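Tryptophanyl-tRNA synthetase (Mycoplasma pneumoniae, PDB 2YY5) probably catalyses the ATP-dependent attachment of L-tryptophan to tRNA(Trp), as a homodimeric class I aminoacyl-tRNA synthetase. Local coordinates at residues F41-D44 with L45-I48; K58-N61 with F62-V65; S90-G93 with Y94-M97; C317-A320 with G321-Q324. The protein carries 1 engineered substitution. All coordinates share one frame; numbering follows the deposited sequence.

Interaction 1 (F41-D44 with L45-I48). With WSA (5'-O-[(L-tryptophylamino)sulfonyl]adenosine), chain J.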
ATOM      1  N   PHE B  41       1.136 -16.771   9.074  1.00  9.80           N
ATOM      2  CA  PHE B  41       1.541 -16.522   7.700  1.00 11.87           C
ATOM      3  C   PHE B  41       2.992 -16.073   7.547  1.00 13.15           C
ATOM      4  O   PHE B  41       3.612 -15.548   8.481  1.00  9.22           O
ATOM      5  CB  PHE B  41       0.614 -15.482   7.038  1.00  8.12           C
ATOM      6  CG  PHE B  41       0.684 -14.112   7.663  1.00 10.35           C
ATOM      7  CD1 PHE B  41      -0.082 -13.798   8.786  1.00 16.86           C
ATOM      8  CD2 PHE B  41       1.532 -13.139   7.138  1.00 15.33           C
ATOM      9  CE1 PHE B  41      -0.005 -12.534   9.381  1.00 12.27           C
ATOM     10  CE2 PHE B  41       1.619 -11.869   7.723  1.00 17.14           C
ATOM     11  CZ  PHE B  41       0.849 -11.567   8.846  1.00 17.14           C
ATOM     12  N   VAL B  42       3.519 -16.306   6.353  1.00 11.38           N
ATOM     13  CA  VAL B  42       4.871 -15.922   6.000  1.00 15.12           C
ATOM     14  C   VAL B  42       4.698 -14.499   5.488  1.00 13.82           C
ATOM     15  O   VAL B  42       4.143 -14.281   4.419  1.00 12.71           O
ATOM     16  CB  VAL B  42       5.409 -16.831   4.877  1.00 21.08           C
ATOM     17  CG1 VAL B  42       6.789 -16.354   4.412  1.00 23.62           C
ATOM     18  CG2 VAL B  42       5.464 -18.265   5.374  1.00 18.15           C
ATOM     19  N   ALA B  43       5.166 -13.531   6.264  1.00 14.37           N
ATOM     20  CA  ALA B  43       5.016 -12.129   5.905  1.00 18.94           C
ATOM     21  C   ALA B  43       6.004 -11.606   4.839  1.00 18.88           C
ATOM     22  O   ALA B  43       6.813 -10.716   5.108  1.00 15.86           O
ATOM     23  CB  ALA B  43       5.096 -11.287   7.173  1.00 18.36           C
ATOM     24  N   ASP B  44       5.906 -12.143   3.626  1.00 20.29           N
ATOM     25  CA  ASP B  44       6.798 -11.750   2.535  1.00 22.80           C
ATOM     26  C   ASP B  44       6.570 -10.345   1.975  1.00 22.98           C
ATOM     27  O   ASP B  44       7.353  -9.871   1.156  1.00 25.58           O
ATOM     28  CB  ASP B  44       6.726 -12.770   1.396  1.00 19.09           C
ATOM     29  CG  ASP B  44       5.315 -12.958   0.857  1.00 24.78           C
ATOM     30  OD1 ASP B  44       5.195 -13.436  -0.289  1.00 23.89           O
ATOM     31  OD2 ASP B  44       4.332 -12.645   1.572  1.00 21.12           O
ATOM     32  N   LEU B  45       5.499  -9.684   2.401  1.00 22.70           N
ATOM     33  CA  LEU B  45       5.225  -8.321   1.950  1.00 19.73           C
ATOM     34  C   LEU B  45       6.026  -7.364   2.834  1.00 19.47           C
ATOM     35  O   LEU B  45       6.262  -6.214   2.471  1.00 25.65           O
ATOM     36  CB  LEU B  45       3.723  -8.014   2.031  1.00 15.08           C
ATOM     37  CG  LEU B  45       2.848  -8.825   1.062  1.00 15.87           C
ATOM     38  CD1 LEU B  45       1.399  -8.456   1.259  1.00 19.02           C
ATOM     39  CD2 LEU B  45       3.265  -8.565  -0.381  1.00  9.77           C
ATOM     40  N   HIS B  46       6.450  -7.864   3.993  1.00 22.16           N
ATOM     41  CA  HIS B  46       7.248  -7.096   4.944  1.00 20.23           C
ATOM     42  C   HIS B  46       8.721  -7.250   4.605  1.00 19.41           C
ATOM     43  O   HIS B  46       9.531  -6.373   4.891  1.00 25.02           O
ATOM     44  CB  HIS B  46       6.983  -7.583   6.372  1.00 16.84           C
ATOM     45  CG  HIS B  46       5.671  -7.117   6.923  1.00 19.27           C
ATOM     46  ND1 HIS B  46       5.497  -5.860   7.459  1.00 15.56           N
ATOM     47  CD2 HIS B  46       4.455  -7.709   6.950  1.00 19.46           C
ATOM     48  CE1 HIS B  46       4.229  -5.697   7.787  1.00 15.04           C
ATOM     49  NE2 HIS B  46       3.574  -6.801   7.489  1.00 14.81           N
ATOM     50  N   SER B  47       9.055  -8.368   3.972  1.00 21.47           N
ATOM     51  CA  SER B  47      10.434  -8.654   3.591  1.00 21.94           C
ATOM     52  C   SER B  47      10.924  -7.768   2.450  1.00 20.90           C
ATOM     53  O   SER B  47      12.075  -7.324   2.453  1.00 23.34           O
ATOM     54  CB  SER B  47      10.568 -10.124   3.194  1.00  8.11           C
ATOM     55  OG  SER B  47      10.251 -10.949   4.288  1.00 16.68           O
ATOM     56  N   ILE B  48      10.051  -7.514   1.479  1.00 17.48           N
ATOM     57  CA  ILE B  48      10.416  -6.683   0.340  1.00 17.00           C
ATOM     58  C   ILE B  48      10.363  -5.181   0.630  1.00 15.36           C
ATOM     59  O   ILE B  48      10.315  -4.377  -0.297  1.00 19.05           O
ATOM     60  CB  ILE B  48       9.522  -6.971  -0.886  1.00 15.62           C
ATOM     61  CG1 ILE B  48       8.072  -6.593  -0.588  1.00 10.65           C
ATOM     62  CG2 ILE B  48       9.611  -8.437  -1.269  1.00 13.06           C
ATOM     63  CD1 ILE B  48       7.208  -6.574  -1.837  1.00 19.15           C
TER
HETATM   64  CD2 WSA J1351       3.498  -9.750  12.071  1.00  8.48           C
HETATM   65  CE3 WSA J1351       3.514 -10.439  13.279  1.00 13.39           C
HETATM   66  CZ3 WSA J1351       2.330 -10.610  13.985  1.00  7.01           C
HETATM   67  CH2 WSA J1351       1.138 -10.093  13.484  1.00  7.52           C
HETATM   68  CZ2 WSA J1351       1.127  -9.404  12.278  1.00  8.15           C
HETATM   69  CE2 WSA J1351       2.311  -9.233  11.571  1.00 10.33           C
HETATM   70  N11 WSA J1351       2.589  -8.651  10.407  1.00  8.53           N
HETATM   71  CD1 WSA J1351       3.887  -8.777  10.147  1.00  9.92           C
HETATM   72  CG  WSA J1351       4.480  -9.443  11.136  1.00  7.70           C
HETATM   73  CB  WSA J1351       5.961  -9.811  11.211  1.00 12.19           C
HETATM   74  CA  WSA J1351       6.643  -9.157  12.415  1.00 17.01           C
HETATM   75  NH3 WSA J1351       6.503  -7.696  12.356  1.00  5.23           N
HETATM   76  C   WSA J1351       8.127  -9.532  12.404  1.00 18.47           C
HETATM   77  O   WSA J1351       8.900  -8.971  11.635  1.00 36.46           O
HETATM   78  NS  WSA J1351       8.520 -10.479  13.251  1.00 26.68           N
HETATM   79  S   WSA J1351       9.933 -11.126  12.758  1.00 28.05           S
HETATM   80  O1S WSA J1351       9.774 -11.734  11.396  1.00 10.99           O
HETATM   81  O2S WSA J1351      10.990 -10.063  12.684  1.00 20.32           O
HETATM   82  O5' WSA J1351      10.271 -12.127  13.725  1.00 17.98           O
HETATM   83  C5' WSA J1351       9.298 -13.132  14.030  1.00  8.26           C
HETATM   84  C4' WSA J1351       8.902 -13.201  15.509  1.00 17.17           C
HETATM   85  O4' WSA J1351      10.073 -13.407  16.318  1.00 10.38           O
HETATM   86  C3' WSA J1351       8.227 -11.930  16.031  1.00 19.43           C
HETATM   87  O3' WSA J1351       7.177 -12.281  16.938  1.00 19.60           O
HETATM   88  C2' WSA J1351       9.368 -11.262  16.796  1.00 23.26           C
HETATM   89  O2' WSA J1351       8.832 -10.422  17.823  1.00 20.23           O
HETATM   90  C1' WSA J1351       9.980 -12.508  17.433  1.00 10.25           C
HETATM   91  N9  WSA J1351      11.339 -12.204  17.942  1.00 16.91           N
HETATM   92  C8  WSA J1351      12.313 -11.645  17.227  1.00 12.79           C
HETATM   93  N7  WSA J1351      13.419 -11.566  17.962  1.00 17.08           N
HETATM   94  C5  WSA J1351      13.147 -12.080  19.160  1.00 11.42           C
HETATM   95  C4  WSA J1351      11.816 -12.477  19.148  1.00 13.77           C
HETATM   96  N3  WSA J1351      11.292 -13.032  20.254  1.00 14.55           N
HETATM   97  C2  WSA J1351      12.028 -13.201  21.339  1.00 11.78           C
HETATM   98  N1  WSA J1351      13.297 -12.836  21.379  1.00 19.08           N
HETATM   99  C6  WSA J1351      13.888 -12.275  20.313  1.00 19.36           C
HETATM  100  N6  WSA J1351      15.172 -11.922  20.351  1.00 22.81           N

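Interaction 2 (K58-N61 with F62-V65)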
ATOM      1  N   LYS B  58      12.099 -16.340  -2.604  1.00 30.39           N
ATOM      2  CA  LYS B  58      11.437 -17.607  -2.903  1.00 28.58           C
ATOM      3  C   LYS B  58      11.993 -18.740  -2.052  1.00 26.67           C
ATOM      4  O   LYS B  58      11.238 -19.490  -1.430  1.00 30.47           O
ATOM      5  CB  LYS B  58      11.605 -17.951  -4.386  1.00 26.13           C
ATOM      6  CG  LYS B  58      10.427 -17.533  -5.248  1.00 35.24           C
ATOM      7  CD  LYS B  58      10.855 -17.148  -6.661  1.00 37.97           C
ATOM      8  CE  LYS B  58      11.555 -18.278  -7.395  1.00 37.37           C
ATOM      9  NZ  LYS B  58      11.974 -17.832  -8.749  1.00 28.41           N
ATOM     10  N   GLN B  59      13.314 -18.858  -2.021  1.00 20.93           N
ATOM     11  CA  GLN B  59      13.955 -19.912  -1.255  1.00 21.47           C
ATOM     12  C   GLN B  59      13.599 -19.824   0.228  1.00 25.57           C
ATOM     13  O   GLN B  59      13.276 -20.836   0.857  1.00 22.94           O
ATOM     14  CB  GLN B  59      15.474 -19.849  -1.443  1.00 20.23           C
ATOM     15  CG  GLN B  59      16.261 -20.920  -0.678  1.00 30.69           C
ATOM     16  CD  GLN B  59      15.679 -22.321  -0.842  1.00 34.88           C
ATOM     17  OE1 GLN B  59      15.241 -22.705  -1.925  1.00 35.26           O
ATOM     18  NE2 GLN B  59      15.686 -23.092   0.239  1.00 33.73           N
ATOM     19  N   ASN B  60      13.639 -18.609   0.771  1.00 23.54           N
ATOM     20  CA  ASN B  60      13.330 -18.374   2.176  1.00 24.20           C
ATOM     21  C   ASN B  60      11.868 -18.654   2.536  1.00 29.10           C
ATOM     22  O   ASN B  60      11.601 -19.302   3.552  1.00 24.81           O
ATOM     23  CB  ASN B  60      13.706 -16.942   2.561  1.00 19.27           C
ATOM     24  CG  ASN B  60      15.210 -16.741   2.678  1.00 22.08           C
ATOM     25  OD1 ASN B  60      15.682 -15.613   2.856  1.00 31.29           O
ATOM     26  ND2 ASN B  60      15.971 -17.834   2.591  1.00 17.28           N
ATOM     27  N   ASN B  61      10.928 -18.166   1.720  1.00 27.16           N
ATOM     28  CA  ASN B  61       9.505 -18.412   1.976  1.00 31.15           C
ATOM     29  C   ASN B  61       9.285 -19.924   2.084  1.00 30.73           C
ATOM     30  O   ASN B  61       8.562 -20.405   2.957  1.00 32.81           O
ATOM     31  CB  ASN B  61       8.624 -17.842   0.851  1.00 23.80           C
ATOM     32  CG  ASN B  61       8.595 -16.320   0.836  1.00 25.42           C
ATOM     33  OD1 ASN B  61       9.021 -15.669   1.791  1.00 20.76           O
ATOM     34  ND2 ASN B  61       8.080 -15.747  -0.250  1.00 23.63           N
ATOM     35  N   PHE B  62       9.922 -20.667   1.190  1.00 30.14           N
ATOM     36  CA  PHE B  62       9.831 -22.117   1.189  1.00 28.94           C
ATOM     37  C   PHE B  62      10.455 -22.659   2.483  1.00 26.33           C
ATOM     38  O   PHE B  62       9.851 -23.461   3.193  1.00 27.23           O
ATOM     39  CB  PHE B  62      10.562 -22.664  -0.050  1.00 27.19           C
ATOM     40  CG  PHE B  62      10.933 -24.125   0.039  1.00 24.23           C
ATOM     41  CD1 PHE B  62      12.266 -24.508   0.142  1.00 28.77           C
ATOM     42  CD2 PHE B  62       9.956 -25.116  -0.004  1.00 26.98           C
ATOM     43  CE1 PHE B  62      12.623 -25.860   0.199  1.00 28.52           C
ATOM     44  CE2 PHE B  62      10.301 -26.468   0.052  1.00 25.13           C
ATOM     45  CZ  PHE B  62      11.639 -26.839   0.152  1.00 23.44           C
ATOM     46  N   ASP B  63      11.663 -22.205   2.786  1.00 24.19           N
ATOM     47  CA  ASP B  63      12.362 -22.655   3.980  1.00 27.03           C
ATOM     48  C   ASP B  63      11.615 -22.382   5.293  1.00 27.29           C
ATOM     49  O   ASP B  63      11.706 -23.173   6.235  1.00 25.74           O
ATOM     50  CB  ASP B  63      13.759 -22.028   4.044  1.00 33.29           C
ATOM     51  CG  ASP B  63      14.719 -22.619   3.021  1.00 39.66           C
ATOM     52  OD1 ASP B  63      14.588 -23.821   2.701  1.00 39.55           O
ATOM     53  OD2 ASP B  63      15.617 -21.884   2.551  1.00 42.93           O
ATOM     54  N   LEU B  64      10.888 -21.269   5.366  1.00 24.08           N
ATOM     55  CA  LEU B  64      10.150 -20.952   6.584  1.00 22.42           C
ATOM     56  C   LEU B  64       8.993 -21.927   6.786  1.00 23.19           C
ATOM     57  O   LEU B  64       8.769 -22.398   7.896  1.00 23.67           O
ATOM     58  CB  LEU B  64       9.610 -19.519   6.546  1.00 22.07           C
ATOM     59  CG  LEU B  64       8.946 -19.009   7.833  1.00 19.91           C
ATOM     60  CD1 LEU B  64       9.952 -18.972   8.975  1.00 21.85           C
ATOM     61  CD2 LEU B  64       8.398 -17.629   7.596  1.00 22.38           C
ATOM     62  N   VAL B  65       8.262 -22.230   5.714  1.00 23.70           N
ATOM     63  CA  VAL B  65       7.142 -23.150   5.817  1.00 23.35           C
ATOM     64  C   VAL B  65       7.620 -24.499   6.317  1.00 23.66           C
ATOM     65  O   VAL B  65       6.958 -25.126   7.143  1.00 29.37           O
ATOM     66  CB  VAL B  65       6.417 -23.339   4.470  1.00 23.76           C
ATOM     67  CG1 VAL B  65       5.353 -24.414   4.601  1.00 17.71           C
ATOM     68  CG2 VAL B  65       5.755 -22.038   4.055  1.00 17.38           C
TER

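Interaction 3 (S90-G93 with Y94-M97)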
ATOM      1  N   SER B  90      -2.749  -6.404   0.876  1.00 14.81           N
ATOM      2  CA  SER B  90      -2.322  -5.119   0.346  1.00 17.34           C
ATOM      3  C   SER B  90      -3.460  -4.108   0.460  1.00 17.94           C
ATOM      4  O   SER B  90      -3.238  -2.940   0.789  1.00 19.00           O
ATOM      5  CB  SER B  90      -1.899  -5.254  -1.123  1.00 17.75           C
ATOM      6  OG  SER B  90      -3.007  -5.534  -1.964  1.00  7.23           O
ATOM      7  N   MET B  91      -4.682  -4.562   0.203  1.00 13.30           N
ATOM      8  CA  MET B  91      -5.825  -3.665   0.261  1.00 12.95           C
ATOM      9  C   MET B  91      -6.132  -3.196   1.666  1.00 10.44           C
ATOM     10  O   MET B  91      -6.335  -2.009   1.892  1.00 13.90           O
ATOM     11  CB  MET B  91      -7.058  -4.325  -0.352  1.00 13.49           C
ATOM     12  CG  MET B  91      -8.281  -3.417  -0.408  1.00 23.07           C
ATOM     13  SD  MET B  91      -7.925  -1.747  -1.012  1.00 31.18           S
ATOM     14  CE  MET B  91      -8.181  -1.931  -2.748  1.00 34.74           C
ATOM     15  N   MET B  92      -6.171  -4.121   2.615  1.00  9.47           N
ATOM     16  CA  MET B  92      -6.459  -3.747   3.990  1.00  5.23           C
ATOM     17  C   MET B  92      -5.323  -2.873   4.511  1.00 12.02           C
ATOM     18  O   MET B  92      -5.556  -1.888   5.213  1.00 14.78           O
ATOM     19  CB  MET B  92      -6.626  -5.001   4.866  1.00  8.87           C
ATOM     20  CG  MET B  92      -6.962  -4.718   6.335  1.00 11.71           C
ATOM     21  SD  MET B  92      -8.486  -3.748   6.600  1.00 15.65           S
ATOM     22  CE  MET B  92      -9.662  -5.045   6.845  1.00  9.80           C
ATOM     23  N   GLY B  93      -4.094  -3.229   4.141  1.00 12.78           N
ATOM     24  CA  GLY B  93      -2.929  -2.476   4.575  1.00 10.08           C
ATOM     25  C   GLY B  93      -3.005  -1.046   4.089  1.00 15.97           C
ATOM     26  O   GLY B  93      -2.551  -0.114   4.768  1.00 14.28           O
ATOM     27  N   TYR B  94      -3.596  -0.879   2.907  1.00 17.51           N
ATOM     28  CA  TYR B  94      -3.767   0.435   2.303  1.00 13.29           C
ATOM     29  C   TYR B  94      -4.787   1.270   3.065  1.00 14.90           C
ATOM     30  O   TYR B  94      -4.577   2.468   3.278  1.00 18.14           O
ATOM     31  CB  TYR B  94      -4.191   0.305   0.834  1.00 16.87           C
ATOM     32  CG  TYR B  94      -4.348   1.638   0.125  1.00 16.96           C
ATOM     33  CD1 TYR B  94      -5.572   2.313   0.108  1.00 18.46           C
ATOM     34  CD2 TYR B  94      -3.258   2.246  -0.482  1.00  9.63           C
ATOM     35  CE1 TYR B  94      -5.694   3.557  -0.491  1.00 18.75           C
ATOM     36  CE2 TYR B  94      -3.367   3.481  -1.083  1.00 18.49           C
ATOM     37  CZ  TYR B  94      -4.576   4.138  -1.086  1.00 21.02           C
ATOM     38  OH  TYR B  94      -4.634   5.380  -1.671  1.00 20.84           O
ATOM     39  N   LEU B  95      -5.891   0.653   3.482  1.00 12.56           N
ATOM     40  CA  LEU B  95      -6.909   1.397   4.224  1.00 16.83           C
ATOM     41  C   LEU B  95      -6.314   1.891   5.529  1.00 15.08           C
ATOM     42  O   LEU B  95      -6.580   3.008   5.962  1.00 18.95           O
ATOM     43  CB  LEU B  95      -8.133   0.524   4.514  1.00  9.43           C
ATOM     44  CG  LEU B  95      -8.877  -0.041   3.310  1.00 10.37           C
ATOM     45  CD1 LEU B  95     -10.142  -0.716   3.783  1.00 16.89           C
ATOM     46  CD2 LEU B  95      -9.200   1.074   2.331  1.00 15.99           C
ATOM     47  N   MET B  96      -5.505   1.045   6.153  1.00 19.42           N
ATOM     48  CA  MET B  96      -4.845   1.392   7.402  1.00 16.34           C
ATOM     49  C   MET B  96      -3.889   2.561   7.154  1.00 16.54           C
ATOM     50  O   MET B  96      -3.927   3.563   7.871  1.00 19.75           O
ATOM     51  CB  MET B  96      -4.086   0.177   7.938  1.00 16.58           C
ATOM     52  CG  MET B  96      -4.622  -0.389   9.251  1.00 16.31           C
ATOM     53  SD  MET B  96      -6.377  -0.812   9.288  1.00 24.46           S
ATOM     54  CE  MET B  96      -6.978   0.430  10.424  1.00 33.35           C
ATOM     55  N   MET B  97      -3.057   2.443   6.120  1.00 12.57           N
ATOM     56  CA  MET B  97      -2.091   3.486   5.767  1.00 10.68           C
ATOM     57  C   MET B  97      -2.724   4.870   5.542  1.00 13.34           C
ATOM     58  O   MET B  97      -2.223   5.878   6.046  1.00 14.26           O
ATOM     59  CB  MET B  97      -1.298   3.071   4.517  1.00 12.48           C
ATOM     60  CG  MET B  97      -0.269   4.103   4.044  1.00 13.86           C
ATOM     61  SD  MET B  97       0.745   3.574   2.647  1.00 23.28           S
ATOM     62  CE  MET B  97      -0.549   3.368   1.322  1.00 11.80           C
TER

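Interaction 4 (C317-A320 with G321-Q324)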
ATOM      1  N   CYS B 317       0.181 -27.062   1.202  1.00 18.70           N
ATOM      2  CA  CYS B 317      -0.066 -26.433   2.483  1.00 16.11           C
ATOM      3  C   CYS B 317      -0.456 -24.974   2.287  1.00 19.40           C
ATOM      4  O   CYS B 317      -1.491 -24.512   2.790  1.00 17.54           O
ATOM      5  CB  CYS B 317       1.182 -26.510   3.352  1.00 16.15           C
ATOM      6  SG  CYS B 317       1.031 -25.555   4.855  1.00 31.79           S
ATOM      7  N   LEU B 318       0.384 -24.253   1.551  1.00 16.17           N
ATOM      8  CA  LEU B 318       0.143 -22.844   1.292  1.00 16.85           C
ATOM      9  C   LEU B 318      -1.113 -22.688   0.451  1.00 15.18           C
ATOM     10  O   LEU B 318      -1.881 -21.744   0.626  1.00 18.35           O
ATOM     11  CB  LEU B 318       1.357 -22.236   0.579  1.00 11.56           C
ATOM     12  CG  LEU B 318       2.594 -22.122   1.470  1.00 14.10           C
ATOM     13  CD1 LEU B 318       3.802 -21.729   0.628  1.00  8.00           C
ATOM     14  CD2 LEU B 318       2.317 -21.096   2.591  1.00 14.33           C
ATOM     15  N   GLN B 319      -1.338 -23.632  -0.449  1.00 16.03           N
ATOM     16  CA  GLN B 319      -2.507 -23.564  -1.306  1.00 20.66           C
ATOM     17  C   GLN B 319      -3.799 -23.651  -0.481  1.00 21.64           C
ATOM     18  O   GLN B 319      -4.746 -22.901  -0.725  1.00 21.28           O
ATOM     19  CB  GLN B 319      -2.437 -24.666  -2.364  1.00 14.88           C
ATOM     20  CG  GLN B 319      -2.668 -24.147  -3.766  1.00 36.40           C
ATOM     21  CD  GLN B 319      -1.722 -23.017  -4.127  1.00 41.14           C
ATOM     22  OE1 GLN B 319      -2.043 -22.163  -4.957  1.00 43.60           O
ATOM     23  NE2 GLN B 319      -0.550 -23.010  -3.510  1.00 41.82           N
ATOM     24  N   ALA B 320      -3.821 -24.542   0.509  1.00 19.68           N
ATOM     25  CA  ALA B 320      -4.988 -24.700   1.374  1.00 19.36           C
ATOM     26  C   ALA B 320      -5.078 -23.538   2.363  1.00 17.99           C
ATOM     27  O   ALA B 320      -6.167 -23.058   2.671  1.00 24.39           O
ATOM     28  CB  ALA B 320      -4.913 -26.028   2.127  1.00 19.00           C
ATOM     29  N   GLY B 321      -3.934 -23.101   2.882  1.00 14.34           N
ATOM     30  CA  GLY B 321      -3.945 -21.981   3.803  1.00 17.37           C
ATOM     31  C   GLY B 321      -4.522 -20.777   3.076  1.00 20.08           C
ATOM     32  O   GLY B 321      -5.404 -20.089   3.588  1.00 21.42           O
ATOM     33  N   LYS B 322      -4.016 -20.536   1.868  1.00 16.13           N
ATOM     34  CA  LYS B 322      -4.469 -19.442   1.021  1.00 17.26           C
ATOM     35  C   LYS B 322      -5.998 -19.381   0.989  1.00 22.48           C
ATOM     36  O   LYS B 322      -6.606 -18.342   1.258  1.00 22.53           O
ATOM     37  CB  LYS B 322      -3.951 -19.652  -0.406  1.00 18.34           C
ATOM     38  CG  LYS B 322      -4.372 -18.588  -1.423  1.00 17.22           C
ATOM     39  CD  LYS B 322      -4.184 -19.108  -2.838  1.00 22.54           C
ATOM     40  CE  LYS B 322      -3.896 -17.992  -3.834  1.00 32.71           C
ATOM     41  NZ  LYS B 322      -4.978 -16.984  -3.972  1.00 39.29           N
ATOM     42  N   ASN B 323      -6.615 -20.502   0.644  1.00 18.46           N
ATOM     43  CA  ASN B 323      -8.059 -20.551   0.559  1.00 22.63           C
ATOM     44  C   ASN B 323      -8.718 -20.323   1.902  1.00 25.11           C
ATOM     45  O   ASN B 323      -9.645 -19.524   2.012  1.00 26.15           O
ATOM     46  CB  ASN B 323      -8.509 -21.892  -0.017  1.00 20.48           C
ATOM     47  CG  ASN B 323      -8.032 -22.092  -1.430  1.00 27.08           C
ATOM     48  OD1 ASN B 323      -8.013 -21.149  -2.225  1.00 20.90           O
ATOM     49  ND2 ASN B 323      -7.651 -23.321  -1.762  1.00 28.50           N
ATOM     50  N   GLN B 324      -8.229 -21.021   2.923  1.00 24.22           N
ATOM     51  CA  GLN B 324      -8.788 -20.913   4.261  1.00 23.84           C
ATOM     52  C   GLN B 324      -8.687 -19.494   4.805  1.00 22.27           C
ATOM     53  O   GLN B 324      -9.679 -18.920   5.241  1.00 25.96           O
ATOM     54  CB  GLN B 324      -8.086 -21.900   5.202  1.00 29.29           C
ATOM     55  CG  GLN B 324      -8.672 -21.933   6.608  1.00 40.67           C
ATOM     56  CD  GLN B 324      -8.057 -23.008   7.501  1.00 45.41           C
ATOM     57  OE1 GLN B 324      -8.459 -23.169   8.660  1.00 49.03           O
ATOM     58  NE2 GLN B 324      -7.082 -23.747   6.971  1.00 42.72           N
TER

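Interaction 1 (F41-D44 with L45-I48)
Ala43 and His46 meet where the chain leaves strand 37-42 and enters a short, weakly bonded helical turn. The evidence for a compact turn is in the backbone. Asp44 N bonds back to Val42 O at 2.9 Å, which makes Ala43 the centre of an inverse gamma turn, and Ala43 O then accepts His46 N at 3.1 Å. The latter donor stands well above the carbonyl plane (55°), and Ser47 N adds a weak second bond to the same oxygen at 3.4 Å.

The packed side faces the bound tryptophanyl-sulfamoyl adenosine. His46 CG lies beside the backbone N (chi1 -76°), a torsion that carries the imidazole back along the turn until CD2 rests 3.6 Å from Ala43 CB. One imidazole face lies over the edge atom CD1 of the ligand's indole, which is displaced toward the imidazole rim and 3.3 Å from His46 NE2. Phe41 closes in from another direction, and its CZ is 3.7 Å from indole N11, an atom at the edge of the phenyl ring near its plane. The imidazole is further fixed by Asp142, which accepts a hydrogen bond from His46 NE2 and is predicted to bind tryptophan.

Toward solvent the contact is looser. Ser47 is partly exposed and held through N only by that weak bond, while its OG comes to 3.5 Å from Ala43 O. Asp44 itself is buried and bonds through OD1 to Ser84 OG.

Strands 6-11 and 78-82 flank Phe41 and Val42 within the parallel sheet, helix 54-71 covers Val42, helix 131-144 lies against Leu45 and His46, and Met91 of the second subunit packs on Leu45.

Interaction 2 (K58-N61 with F62-V65)
Gln59, Asn61 and Phe62 account for much of this contact along two turns of helix. Gln59 bends at chi2 (47°), turning its amide forward toward the next turn. There NE2 meets Asp63 OD2 at 2.6 Å; the N-H points poorly at the oxygen, so the bond is weak, and the amide and carboxylate planes stand 62° apart. The same NE2 lies in the plane of the Phe62 ring, at its edge, 3.7 Å from CD1. Gln59 and Phe62 run alongside each other in the same direction, so the amide borders the ring without stacking on it.

Phe62 N is bonded to Lys58 O at 3.2 Å, a regular helical link. Asn61 contributes mainly backbone, its O receiving a weak bond from Val65 N at 3.3 Å, with Val65 CG2 3.4 Å from that oxygen. Asp63 has a stronger polar partner in Arg66, which forms a salt bridge with OD1.

Helix 54-71 thus presents two sides to the fold. Asn61, Leu64 and Val65 lie against strand 37-42, while Phe62 and Val65 touch Val314 of helix 311-340, whose Arg311 also makes a cation-pi contact with the Phe62 ring.

Interaction 3 (S90-G93 with Y94-M97)
Met92 and Leu95 supply the apolar side-chain contact between these two turns of helix 87-98: Met92 SD approaches Leu95 CD1 at 4.5 Å, a loose van der Waals distance. The rest of the first shell is backbone and the side-chain roots beside it. Met96 N bonds to Met92 O at 3.1 Å and Met97 N to Gly93 O at 2.9 Å, both nearly straight at the hydrogen. Tyr94 N is shared, bonded to Ser90 O at 3.0 Å and weakly to Met91 O, while Leu95 N bonds to Met91 O. Tyr94 CB lies close to the same two oxygens, 3.3 Å from Met91 O, and Leu95 CG sits 3.5 Å from Met91 O.

The torsions then send the longer side chains off this spine. In Tyr94, CG is opposite the backbone N (chi1 -178°), so the phenol leaves the helix rather than folding back over residues 90-93. Met96, bent at chi2 and chi3, likewise leads its methyl end away from them.

The second shell receives these ends. Met91 and Met92 reach helix 311-340, and Met96 packs between helix 158-175 and Ala140 of helix 131-144. Two hydroxyls go to the second subunit, Tyr94 OH to its Leu45 O, and Ser90 OG to Ser90 OG of that subunit as well as to Leu87 O of its own chain. Such self-pairing is expected close to a twofold axis.

Residues 90-97, all buried, thus form part of the dimer interface of this homodimeric class I synthetase.

Interaction 4 (C317-A320 with G321-Q324)
Torsions at Gln319 and Lys322 decide how these neighbours on helix 311-340 meet. Lys322 CG stands opposite the backbone N (chi1 179°) and the chain stays extended until a turn at chi4, so its aliphatic part climbs away from the helix. Gln319 departs from the usual staggered positions at chi1 (-130°) and bends at chi2, which brings OE1 to 4.3 Å from Lys322 CD, a glancing contact of amide with methylene. Neither polar end is spent on the other: Lys322 NZ bonds to Asp85 O, and Gln319 NE2 to Phe315 O one turn back.

Asn323 turns the other way. Its amide lies back along the helix, and ND2 comes within 3.1 Å of Gln319 O. The angle there is too poor for a hydrogen bond; that carbonyl instead takes a weak bond from Asn323 N at 3.3 Å.

The firmer links are in the spine. Gly321 N bonds to Cys317 O at 2.8 Å. Lys322 N to Leu318 O and Gln324 N to Ala320 O continue the regular i to i+4 ladder of an alpha helix. Burial divides the surface: Cys317, Leu318 and Gly321 are enclosed, whereas Ala320, Asn323 and Gln324 are exposed.

The enclosed side meets the sheet: Cys317 packs on Leu80 and Leu318 on Leu82, both of strand 78-82, an outer strand of the three-stranded parallel sheet. At the margin Gln324 touches Cys79 of the same strand. Leu318 and Gln319 also meet Ser344 and Gln345 of the second subunit.

Along the chain the four contacts follow in series. Interactions 1 and 2 have centres about 11 Å apart and touch where Val42 of strand 37-42 meets Asn61, Leu64 and Val65 of helix 54-71. Interaction 2 also touches interaction 4, centres about 15 Å apart, through Val65 and Leu318, so helices 54-71 and 311-340 are linked beside the sheet. Interaction 3 touches none of the others within the chain, its nearest atoms lying about 5 Å from those of interaction 1. Helix 311-340 connects it with interaction 4 by packing on Met91 and Met92. Across the dimer, Tyr94 of interaction 3 bonds to Leu45 of the second subunit's interaction 1, so the interface reaches the ligand-facing turn.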